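Local structure of rhusiopathiae surface protein B (Erysipelothrix rhusiopathiae, 3V10) at residues A[183-188]-A[247-252]; A[198-203]-A[281-286]. The protein is a cell-wall-anchored surface adhesin that probably binds collagen, and the chain described here is its collagen-binding region. One frame throughout, in Å; residues are numbered along the deposited sequence.

Interaction 1: residues A[183-188]-A[247-252]; sequences WWLNIN and LTVMIP
V249 is the bump at the centre of this contact, and it fits the hollow between L185 and I187. Its two methyls serve different neighbours. CG1, anti to the backbone N (chi1 -180°), meets I187 CD1 at 4.0 Å, and these two side chains approach tip to tip. CG2 lies 4.2 Å from L185 CD1, but here the side chains slide past each other in opposite directions. The fit is mutual. I187 CD1 sits over the dip between V249 and I251, with I251 CD1 4.3 Å away, while L185 CD1 lies between V249 and L247, touching L247 CD2 at 4.3 Å. The five side chains meet through their terminal methyls, offset from one another along the strands.

Strands 183-187 and 247-251 belong to different sheets of the collagen-binding domain and face each other across the interior of a beta sandwich, the layered arrangement of the DEv-IgG fold. Their axes stay 11.1 Å apart, too far for backbone pairing, and run in nearly the same direction at 20°, as in aligned sheet packing.

Apolar residues suit every second position here, because a strand sends those to the same side. Leucine and isoleucine have chains long enough to span much of the gap, and I187 CG1 is anti to the carbonyl carbon (chi1 -50°), carrying CD1 out toward the other sheet. Valine is short and wide, so it can offer one methyl to each of two neighbours. All five are buried; the apolar interior extends to F261 of strand 260-269, which I251 touches across the sandwich, and to Y167, beside L185 in its own sheet.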
loop_
_atom_site.group_PDB
_atom_site.type_symbol
_atom_site.label_atom_id
_atom_site.label_comp_id
_atom_site.label_asym_id
_atom_site.label_seq_id
_atom_site.Cartn_x
_atom_site.Cartn_y
_atom_site.Cartn_z
ATOM N N TRP A 183 -2.744 -3.626 -9.630
ATOM C CA TRP A 183 -3.179 -5.015 -9.513
ATOM C C TRP A 183 -2.637 -5.928 -10.602
ATOM O O TRP A 183 -2.320 -5.482 -11.704
ATOM C CB TRP A 183 -4.707 -5.082 -9.502
ATOM C CG TRP A 183 -5.323 -4.144 -8.516
ATOM C CD1 TRP A 183 -5.552 -2.812 -8.691
ATOM C CD2 TRP A 183 -5.738 -4.449 -7.180
ATOM N NE1 TRP A 183 -6.081 -2.266 -7.551
ATOM C CE2 TRP A 183 -6.204 -3.248 -6.604
ATOM C CE3 TRP A 183 -5.758 -5.619 -6.411
ATOM C CZ2 TRP A 183 -6.690 -3.182 -5.294
ATOM C CZ3 TRP A 183 -6.242 -5.554 -5.106
ATOM C CH2 TRP A 183 -6.699 -4.345 -4.561
ATOM N N TRP A 184 -2.551 -7.219 -10.277
ATOM C CA TRP A 184 -2.036 -8.237 -11.190
ATOM C C TRP A 184 -2.896 -9.491 -11.219
ATOM O O TRP A 184 -3.166 -10.071 -10.172
ATOM C CB TRP A 184 -0.635 -8.691 -10.755
ATOM C CG TRP A 184 0.455 -7.694 -10.928
ATOM C CD1 TRP A 184 1.335 -7.618 -11.967
ATOM C CD2 TRP A 184 0.794 -6.629 -10.034
ATOM N NE1 TRP A 184 2.203 -6.575 -11.775
ATOM C CE2 TRP A 184 1.894 -5.948 -10.597
ATOM C CE3 TRP A 184 0.274 -6.183 -8.811
ATOM C CZ2 TRP A 184 2.489 -4.841 -9.979
ATOM C CZ3 TRP A 184 0.862 -5.080 -8.196
ATOM C CH2 TRP A 184 1.960 -4.423 -8.784
ATOM N N LEU A 185 -3.322 -9.903 -12.410
ATOM C CA LEU A 185 -4.075 -11.148 -12.563
ATOM C C LEU A 185 -3.087 -12.074 -13.285
ATOM O O LEU A 185 -2.779 -11.872 -14.458
ATOM C CB LEU A 185 -5.328 -10.951 -13.429
ATOM C CG LEU A 185 -6.327 -9.861 -13.035
ATOM C CD1 LEU A 185 -7.564 -9.967 -13.936
ATOM C CD2 LEU A 185 -6.718 -10.000 -11.577
ATOM N N ASN A 186 -2.577 -13.078 -12.581
ATOM C CA ASN A 186 -1.606 -14.003 -13.166
ATOM C C ASN A 186 -2.300 -15.257 -13.681
ATOM O O ASN A 186 -2.623 -16.155 -12.908
ATOM C CB ASN A 186 -0.565 -14.358 -12.106
ATOM C CG ASN A 186 0.050 -13.122 -11.478
ATOM O OD1 ASN A 186 0.944 -12.503 -12.052
ATOM N ND2 ASN A 186 -0.444 -12.742 -10.308
ATOM N N ILE A 187 -2.500 -15.317 -14.995
ATOM C CA ILE A 187 -3.201 -16.428 -15.625
ATOM C C ILE A 187 -2.306 -17.423 -16.343
ATOM O O ILE A 187 -1.558 -17.072 -17.254
ATOM C CB ILE A 187 -4.244 -15.903 -16.631
ATOM C CG1 ILE A 187 -5.101 -14.831 -15.955
ATOM C CG2 ILE A 187 -5.117 -17.051 -17.133
ATOM C CD1 ILE A 187 -6.048 -14.107 -16.898
ATOM N N ASN A 188 -2.410 -18.674 -15.921
ATOM C CA ASN A 188 -1.641 -19.763 -16.497
ATOM C C ASN A 188 -0.130 -19.606 -16.400
ATOM O O ASN A 188 0.574 -19.631 -17.414
ATOM C CB ASN A 188 -2.043 -19.982 -17.959
ATOM C CG ASN A 188 -1.644 -21.352 -18.460
ATOM O OD1 ASN A 188 -1.104 -22.157 -17.701
ATOM N ND2 ASN A 188 -1.907 -21.630 -19.732
ATOM N N LEU A 247 -14.514 -6.555 -14.171
ATOM C CA LEU A 247 -13.548 -6.694 -15.256
ATOM C C LEU A 247 -13.507 -8.186 -15.581
ATOM O O LEU A 247 -13.220 -9.018 -14.714
ATOM C CB LEU A 247 -12.170 -6.191 -14.810
ATOM C CG LEU A 247 -11.034 -6.182 -15.839
ATOM C CD1 LEU A 247 -9.923 -5.233 -15.368
ATOM C CD2 LEU A 247 -10.498 -7.594 -16.021
ATOM N N THR A 248 -13.820 -8.519 -16.827
ATOM C CA THR A 248 -13.855 -9.909 -17.252
ATOM C C THR A 248 -12.794 -10.191 -18.298
ATOM O O THR A 248 -12.604 -9.410 -19.225
ATOM C CB THR A 248 -15.242 -10.258 -17.840
ATOM O OG1 THR A 248 -16.253 -9.930 -16.882
ATOM C CG2 THR A 248 -15.328 -11.749 -18.196
ATOM N N VAL A 249 -12.097 -11.310 -18.130
ATOM C CA VAL A 249 -11.057 -11.719 -19.059
ATOM C C VAL A 249 -11.452 -13.080 -19.603
ATOM O O VAL A 249 -11.676 -14.021 -18.836
ATOM C CB VAL A 249 -9.682 -11.849 -18.354
ATOM C CG1 VAL A 249 -8.607 -12.274 -19.356
ATOM C CG2 VAL A 249 -9.311 -10.528 -17.700
ATOM N N MET A 250 -11.554 -13.175 -20.925
ATOM C CA MET A 250 -11.914 -14.422 -21.580
ATOM C C MET A 250 -10.816 -14.790 -22.570
ATOM O O MET A 250 -10.420 -13.972 -23.408
ATOM C CB MET A 250 -13.270 -14.277 -22.289
ATOM C CG MET A 250 -14.445 -14.153 -21.322
ATOM S SD MET A 250 -16.039 -13.723 -22.102
ATOM C CE MET A 250 -16.040 -11.970 -21.827
ATOM N N ILE A 251 -10.303 -16.009 -22.454
ATOM C CA ILE A 251 -9.238 -16.473 -23.340
ATOM C C ILE A 251 -9.590 -17.812 -23.982
ATOM O O ILE A 251 -9.744 -18.821 -23.294
ATOM C CB ILE A 251 -7.909 -16.638 -22.574
ATOM C CG1 ILE A 251 -7.572 -15.347 -21.825
ATOM C CG2 ILE A 251 -6.787 -16.982 -23.553
ATOM C CD1 ILE A 251 -6.366 -15.462 -20.917
ATOM N N PRO A 252 -9.733 -17.836 -25.315
ATOM C CA PRO A 252 -10.066 -19.082 -26.017
ATOM C C PRO A 252 -9.008 -20.158 -25.779
ATOM O O PRO A 252 -7.828 -19.854 -25.640
ATOM C CB PRO A 252 -10.109 -18.651 -27.482
ATOM C CG PRO A 252 -10.546 -17.223 -27.402
ATOM C CD PRO A 252 -9.734 -16.691 -26.244
#

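Interaction 2: residues A[198-203]-A[281-286]; sequences VKVIDT and STIEYK
K199 pairs with E284, and I201 with T282, as antiparallel hydrogen-bonded pairs; the strands run at 171° with axes 4.6 Å apart. K199 N donates to E284 O at 3.1 Å and E284 N returns a bond to K199 O. I201 N reaches T282 O at 2.9 Å, and T282 N donates back to I201 O, tilted 28° from that carbonyl plane. Between them V200 and I283 form a non-hydrogen-bonded pair, where V200 CA lies 3.2 Å from T282 O, a CA-H...O contact.

V200, D202, S281 and I283 share the inner face. V200 CG2 presses on I283 CG1 at 3.6 Å, their side chains crossing obliquely. With CG1 anti to the backbone N (chi1 -173°), I283 also carries CD1 to V198 CG1, 4.0 Å away. V198 CG2 rests beside Y285 CB at 3.8 Å, while the Y285 ring stacks with F166. Compact branched residues suit this buried face; its polar members need partners: D202 OD2 is hydrogen-bonded to N279 ND2 and Y265 OH, S281 OG to T301 O and Y167 OH. K199, I201, T282 and E284 occupy the other, more exposed face, where charged ends can lead away from the strands and T282 OG1 lies against I201 CB. Alternating hydrogen-bonded and non-hydrogen-bonded pairs, with one face buried and largely apolar, are typical of an antiparallel sheet forming one layer of an Ig-like sandwich, here the collagen-binding domain.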
loop_
_atom_site.group_PDB
_atom_site.type_symbol
_atom_site.label_atom_id
_atom_site.label_comp_id
_atom_site.label_asym_id
_atom_site.label_seq_id
_atom_site.Cartn_x
_atom_site.Cartn_y
_atom_site.Cartn_z
ATOM N N VAL A 198 -10.676 -20.098 -21.059
ATOM C CA VAL A 198 -10.442 -19.681 -19.681
ATOM C C VAL A 198 -11.214 -18.391 -19.435
ATOM O O VAL A 198 -11.179 -17.479 -20.261
ATOM C CB VAL A 198 -8.941 -19.438 -19.426
ATOM C CG1 VAL A 198 -8.724 -18.928 -18.010
ATOM C CG2 VAL A 198 -8.161 -20.740 -19.643
ATOM N N LYS A 199 -11.930 -18.317 -18.317
ATOM C CA LYS A 199 -12.694 -17.109 -18.016
ATOM C C LYS A 199 -12.485 -16.651 -16.584
ATOM O O LYS A 199 -12.577 -17.442 -15.653
ATOM C CB LYS A 199 -14.191 -17.336 -18.261
ATOM C CG LYS A 199 -15.049 -16.092 -18.019
ATOM C CD LYS A 199 -16.501 -16.315 -18.435
ATOM C CE LYS A 199 -17.315 -15.036 -18.289
ATOM N NZ LYS A 199 -18.752 -15.261 -18.623
ATOM N N VAL A 200 -12.194 -15.367 -16.419
ATOM C CA VAL A 200 -11.995 -14.796 -15.092
ATOM C C VAL A 200 -12.965 -13.638 -14.936
ATOM O O VAL A 200 -13.063 -12.791 -15.814
ATOM C CB VAL A 200 -10.565 -14.237 -14.902
ATOM C CG1 VAL A 200 -10.468 -13.503 -13.545
ATOM C CG2 VAL A 200 -9.554 -15.365 -14.965
ATOM N N ILE A 201 -13.709 -13.625 -13.837
ATOM C CA ILE A 201 -14.623 -12.524 -13.579
ATOM C C ILE A 201 -14.086 -11.856 -12.320
ATOM O O ILE A 201 -14.091 -12.438 -11.234
ATOM C CB ILE A 201 -16.075 -12.997 -13.359
ATOM C CG1 ILE A 201 -16.595 -13.690 -14.623
ATOM C CG2 ILE A 201 -16.966 -11.794 -13.041
ATOM C CD1 ILE A 201 -18.033 -14.157 -14.524
ATOM N N ASP A 202 -13.591 -10.636 -12.494
ATOM C CA ASP A 202 -13.012 -9.881 -11.395
ATOM C C ASP A 202 -13.952 -8.777 -10.942
ATOM O O ASP A 202 -14.388 -7.955 -11.743
ATOM C CB ASP A 202 -11.675 -9.278 -11.837
ATOM C CG ASP A 202 -10.971 -8.541 -10.714
ATOM O OD1 ASP A 202 -11.609 -7.682 -10.071
ATOM O OD2 ASP A 202 -9.780 -8.814 -10.481
ATOM N N THR A 203 -14.266 -8.763 -9.652
ATOM C CA THR A 203 -15.148 -7.743 -9.107
ATOM C C THR A 203 -14.383 -6.844 -8.153
ATOM O O THR A 203 -14.002 -7.263 -7.062
ATOM C CB THR A 203 -16.335 -8.360 -8.353
ATOM O OG1 THR A 203 -17.139 -9.127 -9.261
ATOM C CG2 THR A 203 -17.195 -7.254 -7.750
ATOM N N SER A 281 -12.186 -12.354 -7.301
ATOM C CA SER A 281 -12.329 -12.858 -8.662
ATOM C C SER A 281 -12.635 -14.347 -8.663
ATOM O O SER A 281 -12.366 -15.047 -7.682
ATOM C CB SER A 281 -11.053 -12.585 -9.474
ATOM O OG SER A 281 -9.949 -13.354 -9.010
ATOM N N THR A 282 -13.231 -14.817 -9.755
ATOM C CA THR A 282 -13.553 -16.225 -9.914
ATOM C C THR A 282 -12.996 -16.654 -11.265
ATOM O O THR A 282 -12.881 -15.845 -12.184
ATOM C CB THR A 282 -15.083 -16.477 -9.863
ATOM O OG1 THR A 282 -15.731 -15.790 -10.943
ATOM C CG2 THR A 282 -15.653 -15.971 -8.541
ATOM N N ILE A 283 -12.617 -17.918 -11.377
ATOM C CA ILE A 283 -12.074 -18.402 -12.633
ATOM C C ILE A 283 -12.648 -19.774 -12.928
ATOM O O ILE A 283 -12.995 -20.523 -12.011
ATOM C CB ILE A 283 -10.515 -18.479 -12.577
ATOM C CG1 ILE A 283 -9.956 -18.835 -13.957
ATOM C CG2 ILE A 283 -10.066 -19.506 -11.530
ATOM C CD1 ILE A 283 -8.445 -18.814 -14.022
ATOM N N GLU A 284 -12.788 -20.079 -14.209
ATOM C CA GLU A 284 -13.287 -21.379 -14.615
ATOM C C GLU A 284 -12.584 -21.782 -15.889
ATOM O O GLU A 284 -12.369 -20.960 -16.784
ATOM C CB GLU A 284 -14.796 -21.361 -14.848
ATOM C CG GLU A 284 -15.395 -22.768 -14.865
ATOM C CD GLU A 284 -16.909 -22.763 -14.823
ATOM O OE1 GLU A 284 -17.538 -22.995 -15.876
ATOM O OE2 GLU A 284 -17.466 -22.514 -13.732
ATOM N N TYR A 285 -12.222 -23.057 -15.955
ATOM C CA TYR A 285 -11.547 -23.625 -17.114
ATOM C C TYR A 285 -11.392 -25.120 -16.874
ATOM O O TYR A 285 -11.655 -25.602 -15.781
ATOM C CB TYR A 285 -10.154 -23.013 -17.285
ATOM C CG TYR A 285 -9.228 -23.237 -16.105
ATOM C CD1 TYR A 285 -9.384 -22.511 -14.925
ATOM C CD2 TYR A 285 -8.220 -24.200 -16.157
ATOM C CE1 TYR A 285 -8.559 -22.735 -13.821
ATOM C CE2 TYR A 285 -7.390 -24.433 -15.057
ATOM C CZ TYR A 285 -7.567 -23.698 -13.895
ATOM O OH TYR A 285 -6.757 -23.933 -12.803
ATOM N N LYS A 286 -10.993 -25.850 -17.908
ATOM C CA LYS A 286 -10.734 -27.283 -17.780
ATOM C C LYS A 286 -9.211 -27.370 -17.793
ATOM O O LYS A 286 -8.579 -26.815 -18.691
ATOM C CB LYS A 286 -11.306 -28.054 -18.973
ATOM C CG LYS A 286 -12.795 -28.358 -18.883
ATOM C CD LYS A 286 -13.274 -29.061 -20.145
ATOM C CE LYS A 286 -14.776 -29.334 -20.117
ATOM N NZ LYS A 286 -15.110 -30.679 -19.566
#

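In the fold
Interactions 1 and 2 lie about 7 Å apart, centre to centre, within the collagen-binding domain. Along the chain their segments alternate: 183-188, 198-203, 247-252, 281-286. Strand 198-204 lies between 246-251 and 276-286 in one antiparallel sheet, while 180-187 belongs to the facing five-stranded sheet. Interaction 2 thus builds one layer and interaction 1 joins that layer to the other. They also meet directly: I251 O and V198 N, 2.7 Å apart, and L247 O and D202 N are probably hydrogen-bonded, and L185 packs on D202. Because the pairings interlock across the sequence, segments far apart in the chain are tied into a single sandwich domain of the adhesin.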